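Local coordinates for protein ALKF (Bacillus cereus, PDB 3ZBO) that is related to the HEAT-like repeat DNA glycosylases and has affinity for branched DNA structures such as, probably, Holliday junctions, at residues Lys26-Asn31 against Gly66-Met71; Tyr96-Ser101 against Pro170-Ser175. One frame throughout, in Å; residues are numbered along the deposited sequence.

Contact 1 (Lys26-Asn31 against Gly66-Met71); sequences KIYISN and GNYDAM
Tyr28 and Tyr68 meet in an edge-to-face (T-shaped) aromatic pair: the edge of Tyr68 is directed at the face of Tyr28, with centroids 5.0 Å apart and planes at 77°. Tyr68 CE2 stands over the Tyr28 face toward its rim, 3.7 Å from Tyr28 CE2, and Tyr68 CD2 is as close to Tyr28 CD2. Tyr68 reaches across because its CG stands anti to the backbone N (chi1 173°).

The polar atoms gather round the margin of this pair. Asp69 OD1 lies in the plane of the Tyr28 ring, 3.3 Å from Tyr28 CE2, an edge approach that should suit the slightly positive ring hydrogens. The same carboxylate accepts from the backbone N atoms of Phe38, Gly39 and Val40, while Tyr28 OH is hydrogen-bonded to Val40 O. A water spans the two phenols, 2.7 Å from Tyr68 OH and donating a longer bond to Tyr28 OH, at 3.3 Å.

Asn67, the N-cap of helix 68-77, turns its OD1 back to Asp69 N and Ala70 N in weak capping bonds. The contact thus joins the C-terminal part of helix 22-30 to the first turn of helix 68-77, with the 37-40 loop bound to both and helix 98-110 packed against Tyr68.

Contact 2 (Tyr96-Ser101 against Pro170-Ser175); sequences YFYMLS and PERTKS
Arg172 lays its guanidinium flat on the ring of Tyr98, and the two residues alone carry the contact between the segments. Their CA atoms are 6.7 Å apart. From CB, the arginine chain leaves with CG anti to the carbonyl carbon (chi1 -66°) and then bends at both of the next two torsions, a fold that turns its flat end against the tyrosine instead of letting it run straight out. CG and CD graze Tyr98 CB, each at 4.0 Å. NE comes closer, 3.4 Å from Tyr98 CB, and also touches Tyr98 CG. CZ follows over the ring, 3.4 Å from Tyr98 CG and displaced toward the rim on the CB side. From there the two terminal nitrogens part: NH1 rests over the CD1-CE1 side, 3.6 Å from Tyr98 CD1, and NH2 over the other, 3.5 Å from Tyr98 CD2.

The planes are only 10° apart, and Arg172 CZ is 3.6 Å from the centroid of the Tyr98 ring, 21° off the ring normal. This is both a stacked arrangement and a cation-pi interaction, in which the flat cation meets the pi cloud while its N-H bonds point outward, roughly parallel to the ring rather than into its face. The opposite face of Tyr98 is covered near its rim by Met99 CG, so the ring is held between methionine and arginine.

The backbone of Arg172 is tied to helix 128-144, its N to Glu128 OE2 and its O to Ser132 OG. The arrangement is a parallel arginine-tyrosine cation-pi stack linking the first turns of helices 98-110 and 171-187, within the mainly helical, AlkD-like body of this HEAT-like repeat relative.

Contact 1 closes before contact 2 opens along the chain, and their centres lie about 14 Å apart, yet the two are joined directly through helix 98-110. Asn31, at the end of the 26-31 segment, packs its O against Tyr98 CE1 at 3.2 Å and against Phe97 CD2 at 3.3 Å. From the other segment of contact 1, Tyr68 OH approaches Met99 CE at 3.5 Å, and the Tyr68 ring also meets Phe97 edge-to-face. The 96-101 segment thus lies between the tyrosine pair and Arg172, making a continuous run of side chains from helix 22-30 to helix 171-187. Contact 1 is buried, whereas contact 2 lies at the surface.

Contact 1 (Lys26-Asn31 against Gly66-Met71)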
loop_
_atom_site.group_PDB
_atom_site.type_symbol
_atom_site.label_atom_id
_atom_site.label_comp_id
_atom_site.label_asym_id
_atom_site.label_seq_id
_atom_site.Cartn_x
_atom_site.Cartn_y
_atom_site.Cartn_z
ATOM N N LYS A 26 -14.116 14.098 -4.153
ATOM C CA LYS A 26 -13.493 14.585 -5.423
ATOM C C LYS A 26 -12.044 14.111 -5.649
ATOM O O LYS A 26 -11.714 13.670 -6.748
ATOM C CB LYS A 26 -13.528 16.157 -5.456
ATOM C CG LYS A 26 -12.146 16.834 -5.712
ATOM C CD LYS A 26 -11.979 18.369 -5.312
ATOM C CE LYS A 26 -11.955 18.668 -3.808
ATOM N NZ LYS A 26 -10.616 18.604 -3.005
ATOM N N ILE A 27 -11.229 14.161 -4.610
ATOM C CA ILE A 27 -9.854 13.781 -4.690
ATOM C C ILE A 27 -9.776 12.258 -4.911
ATOM O O ILE A 27 -8.975 11.767 -5.741
ATOM C CB ILE A 27 -9.127 14.201 -3.460
ATOM C CG1 ILE A 27 -8.932 15.746 -3.476
ATOM C CG2 ILE A 27 -7.827 13.537 -3.373
ATOM C CD1 ILE A 27 -8.413 16.256 -2.170
ATOM N N TYR A 28 -10.610 11.525 -4.147
ATOM C CA TYR A 28 -10.564 10.056 -4.331
ATOM C C TYR A 28 -10.976 9.663 -5.708
ATOM O O TYR A 28 -10.333 8.773 -6.344
ATOM C CB TYR A 28 -11.471 9.389 -3.289
ATOM C CG TYR A 28 -10.961 9.380 -1.873
ATOM C CD1 TYR A 28 -9.618 9.772 -1.512
ATOM C CD2 TYR A 28 -11.837 8.931 -0.888
ATOM C CE1 TYR A 28 -9.238 9.721 -0.234
ATOM C CE2 TYR A 28 -11.471 8.918 0.419
ATOM C CZ TYR A 28 -10.176 9.279 0.733
ATOM O OH TYR A 28 -9.803 9.197 2.079
ATOM N N ILE A 29 -12.009 10.313 -6.235
ATOM C CA ILE A 29 -12.432 10.028 -7.610
ATOM C C ILE A 29 -11.336 10.444 -8.641
ATOM O O ILE A 29 -11.082 9.681 -9.637
ATOM C CB ILE A 29 -13.805 10.716 -7.857
ATOM C CG1 ILE A 29 -14.851 9.938 -7.035
ATOM C CG2 ILE A 29 -14.173 10.600 -9.326
ATOM C CD1 ILE A 29 -16.276 10.624 -7.095
ATOM N N SER A 30 -10.648 11.552 -8.382
ATOM C CA SER A 30 -9.534 11.968 -9.225
ATOM C C SER A 30 -8.441 10.904 -9.263
ATOM O O SER A 30 -7.790 10.653 -10.271
ATOM C CB SER A 30 -9.021 13.333 -8.706
ATOM O OG SER A 30 -7.897 13.179 -7.904
ATOM N N ASN A 31 -8.298 10.172 -8.155
ATOM C CA ASN A 31 -7.264 9.175 -8.078
ATOM C C ASN A 31 -7.699 7.811 -8.682
ATOM O O ASN A 31 -6.914 6.864 -8.712
ATOM C CB ASN A 31 -6.899 8.870 -6.621
ATOM C CG ASN A 31 -6.262 10.079 -5.898
ATOM O OD1 ASN A 31 -5.869 11.050 -6.532
ATOM N ND2 ASN A 31 -6.110 9.993 -4.576
ATOM N N GLY A 66 -17.917 -2.692 -2.223
ATOM C CA GLY A 66 -17.321 -1.967 -3.352
ATOM C C GLY A 66 -17.296 -0.461 -3.165
ATOM O O GLY A 66 -16.930 0.230 -4.138
ATOM N N ASN A 67 -17.529 0.022 -1.957
ATOM C CA ASN A 67 -17.434 1.428 -1.610
ATOM C C ASN A 67 -16.053 1.654 -1.006
ATOM O O ASN A 67 -15.664 1.046 -0.000
ATOM C CB ASN A 67 -18.569 1.769 -0.652
ATOM C CG ASN A 67 -18.475 3.191 -0.109
ATOM O OD1 ASN A 67 -17.402 3.702 0.234
ATOM N ND2 ASN A 67 -19.628 3.847 -0.013
ATOM N N TYR A 68 -15.224 2.483 -1.697
ATOM C CA TYR A 68 -13.865 2.647 -1.285
ATOM C C TYR A 68 -13.711 2.939 0.223
ATOM O O TYR A 68 -12.828 2.409 0.919
ATOM C CB TYR A 68 -13.148 3.780 -2.086
ATOM C CG TYR A 68 -11.761 4.075 -1.548
ATOM C CD1 TYR A 68 -10.710 3.153 -1.661
ATOM C CD2 TYR A 68 -11.507 5.283 -0.808
ATOM C CE1 TYR A 68 -9.473 3.387 -1.111
ATOM C CE2 TYR A 68 -10.271 5.507 -0.270
ATOM C CZ TYR A 68 -9.205 4.586 -0.411
ATOM O OH TYR A 68 -7.984 4.763 0.129
ATOM N N ASP A 69 -14.534 3.844 0.757
ATOM C CA ASP A 69 -14.293 4.170 2.173
ATOM C C ASP A 69 -14.617 3.017 3.090
ATOM O O ASP A 69 -13.925 2.780 4.116
ATOM C CB ASP A 69 -15.153 5.364 2.596
ATOM C CG ASP A 69 -14.784 6.624 1.799
ATOM O OD1 ASP A 69 -13.770 7.214 2.097
ATOM O OD2 ASP A 69 -15.534 6.932 0.872
ATOM N N ALA A 70 -15.699 2.314 2.743
ATOM C CA ALA A 70 -16.011 1.101 3.534
ATOM C C ALA A 70 -14.942 0.035 3.403
ATOM O O ALA A 70 -14.643 -0.672 4.385
ATOM C CB ALA A 70 -17.364 0.490 3.044
ATOM N N MET A 71 -14.406 -0.056 2.196
ATOM C CA MET A 71 -13.328 -1.015 1.980
ATOM C C MET A 71 -12.024 -0.656 2.737
ATOM O O MET A 71 -11.346 -1.532 3.283
ATOM C CB MET A 71 -12.999 -1.154 0.504
ATOM C CG MET A 71 -14.133 -1.749 -0.277
ATOM S SD MET A 71 -14.013 -1.502 -2.068
ATOM C CE MET A 71 -12.974 -2.935 -2.494
HETATM O O HOH W 1 -7.455 6.927 1.643
#

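Contact 2 (Tyr96-Ser101 against Pro170-Ser175)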
loop_
_atom_site.group_PDB
_atom_site.type_symbol
_atom_site.label_atom_id
_atom_site.label_comp_id
_atom_site.label_asym_id
_atom_site.label_seq_id
_atom_site.Cartn_x
_atom_site.Cartn_y
_atom_site.Cartn_z
ATOM N N TYR A 96 -9.804 -2.409 -7.040
ATOM C CA TYR A 96 -9.885 -2.023 -8.465
ATOM C C TYR A 96 -9.034 -0.854 -8.912
ATOM O O TYR A 96 -8.967 -0.514 -10.084
ATOM C CB TYR A 96 -11.361 -1.730 -8.848
ATOM C CG TYR A 96 -11.976 -0.571 -8.170
ATOM C CD1 TYR A 96 -11.802 0.734 -8.641
ATOM C CD2 TYR A 96 -12.730 -0.744 -7.019
ATOM C CE1 TYR A 96 -12.346 1.827 -8.024
ATOM C CE2 TYR A 96 -13.336 0.387 -6.344
ATOM C CZ TYR A 96 -13.168 1.699 -6.875
ATOM O OH TYR A 96 -13.659 2.790 -6.231
ATOM N N PHE A 97 -8.439 -0.186 -7.937
ATOM C CA PHE A 97 -7.438 0.833 -8.238
ATOM C C PHE A 97 -6.392 0.925 -7.172
ATOM O O PHE A 97 -6.539 0.274 -6.123
ATOM C CB PHE A 97 -8.132 2.233 -8.511
ATOM C CG PHE A 97 -8.585 2.988 -7.244
ATOM C CD1 PHE A 97 -9.518 2.415 -6.322
ATOM C CD2 PHE A 97 -8.062 4.265 -6.972
ATOM C CE1 PHE A 97 -9.992 3.158 -5.176
ATOM C CE2 PHE A 97 -8.507 4.980 -5.882
ATOM C CZ PHE A 97 -9.464 4.448 -4.955
ATOM N N TYR A 98 -5.333 1.729 -7.408
ATOM C CA TYR A 98 -4.158 1.609 -6.538
ATOM C C TYR A 98 -4.376 1.970 -5.072
ATOM O O TYR A 98 -3.644 1.446 -4.232
ATOM C CB TYR A 98 -2.985 2.441 -7.114
ATOM C CG TYR A 98 -3.137 3.937 -6.838
ATOM C CD1 TYR A 98 -3.874 4.724 -7.766
ATOM C CD2 TYR A 98 -2.595 4.518 -5.710
ATOM C CE1 TYR A 98 -4.059 6.122 -7.543
ATOM C CE2 TYR A 98 -2.764 5.895 -5.426
ATOM C CZ TYR A 98 -3.528 6.683 -6.352
ATOM O OH TYR A 98 -3.682 8.059 -6.068
ATOM N N MET A 99 -5.353 2.813 -4.741
ATOM C CA MET A 99 -5.414 3.131 -3.303
ATOM C C MET A 99 -5.858 1.884 -2.607
ATOM O O MET A 99 -5.483 1.676 -1.426
ATOM C CB MET A 99 -6.448 4.209 -3.055
ATOM C CG MET A 99 -5.954 5.567 -3.614
ATOM S SD MET A 99 -7.092 6.952 -3.202
ATOM C CE MET A 99 -6.440 7.328 -1.610
ATOM N N LEU A 100 -6.705 1.061 -3.220
ATOM C CA LEU A 100 -7.104 -0.219 -2.621
ATOM C C LEU A 100 -5.944 -1.233 -2.617
ATOM O O LEU A 100 -5.698 -1.893 -1.577
ATOM C CB LEU A 100 -8.354 -0.812 -3.344
ATOM C CG LEU A 100 -9.594 -0.015 -3.003
ATOM C CD1 LEU A 100 -10.651 -0.434 -4.004
ATOM C CD2 LEU A 100 -10.121 -0.359 -1.542
ATOM N N SER A 101 -5.248 -1.417 -3.772
ATOM C CA SER A 101 -4.201 -2.390 -3.761
ATOM C C SER A 101 -3.098 -2.011 -2.780
ATOM O O SER A 101 -2.545 -2.880 -2.084
ATOM C CB SER A 101 -3.633 -2.614 -5.170
ATOM O OG SER A 101 -3.145 -1.373 -5.685
ATOM N N PRO A 170 3.979 -1.976 -15.762
ATOM C CA PRO A 170 2.714 -1.248 -15.754
ATOM C C PRO A 170 2.745 -0.058 -14.841
ATOM O O PRO A 170 3.529 -0.072 -13.884
ATOM C CB PRO A 170 1.713 -2.320 -15.243
ATOM C CG PRO A 170 2.367 -3.669 -15.493
ATOM C CD PRO A 170 3.850 -3.374 -15.316
ATOM N N GLU A 171 1.967 0.940 -15.145
ATOM C CA GLU A 171 2.072 2.247 -14.477
ATOM C C GLU A 171 2.007 2.150 -12.962
ATOM O O GLU A 171 2.835 2.730 -12.259
ATOM C CB GLU A 171 1.095 3.306 -14.942
ATOM C CG GLU A 171 1.063 3.415 -16.501
ATOM C CD GLU A 171 2.408 3.786 -17.119
ATOM O OE1 GLU A 171 3.204 4.543 -16.500
ATOM O OE2 GLU A 171 2.671 3.376 -18.316
ATOM N N ARG A 172 0.976 1.494 -12.428
ATOM C CA ARG A 172 0.904 1.481 -10.973
ATOM C C ARG A 172 1.976 0.650 -10.366
ATOM O O ARG A 172 2.431 0.934 -9.215
ATOM C CB ARG A 172 -0.461 0.963 -10.473
ATOM C CG ARG A 172 -1.609 1.879 -10.826
ATOM C CD ARG A 172 -1.463 3.399 -10.670
ATOM N NE ARG A 172 -0.812 3.692 -9.371
ATOM C CZ ARG A 172 -0.639 4.940 -8.980
ATOM N NH1 ARG A 172 -1.170 5.987 -9.718
ATOM N NH2 ARG A 172 0.095 5.146 -7.888
ATOM N N THR A 173 2.484 -0.352 -11.060
ATOM C CA THR A 173 3.574 -1.167 -10.571
ATOM C C THR A 173 4.796 -0.233 -10.395
ATOM O O THR A 173 5.588 -0.387 -9.432
ATOM C CB THR A 173 3.848 -2.361 -11.514
ATOM O OG1 THR A 173 2.607 -2.982 -11.828
ATOM C CG2 THR A 173 4.728 -3.359 -10.787
ATOM N N LYS A 174 5.043 0.659 -11.373
ATOM C CA LYS A 174 6.204 1.535 -11.351
ATOM C C LYS A 174 6.156 2.362 -10.038
ATOM O O LYS A 174 7.195 2.582 -9.408
ATOM C CB LYS A 174 6.095 2.609 -12.464
ATOM C CG LYS A 174 6.285 2.082 -13.840
ATOM C CD LYS A 174 6.200 3.313 -14.789
ATOM C CE LYS A 174 6.322 2.881 -16.223
ATOM N NZ LYS A 174 6.044 4.117 -17.092
ATOM N N SER A 175 4.978 2.897 -9.653
ATOM C CA SER A 175 4.875 3.701 -8.422
ATOM C C SER A 175 5.288 2.863 -7.242
ATOM O O SER A 175 6.071 3.363 -6.384
ATOM C CB SER A 175 3.417 4.155 -8.288
ATOM O OG SER A 175 3.226 4.681 -6.937
#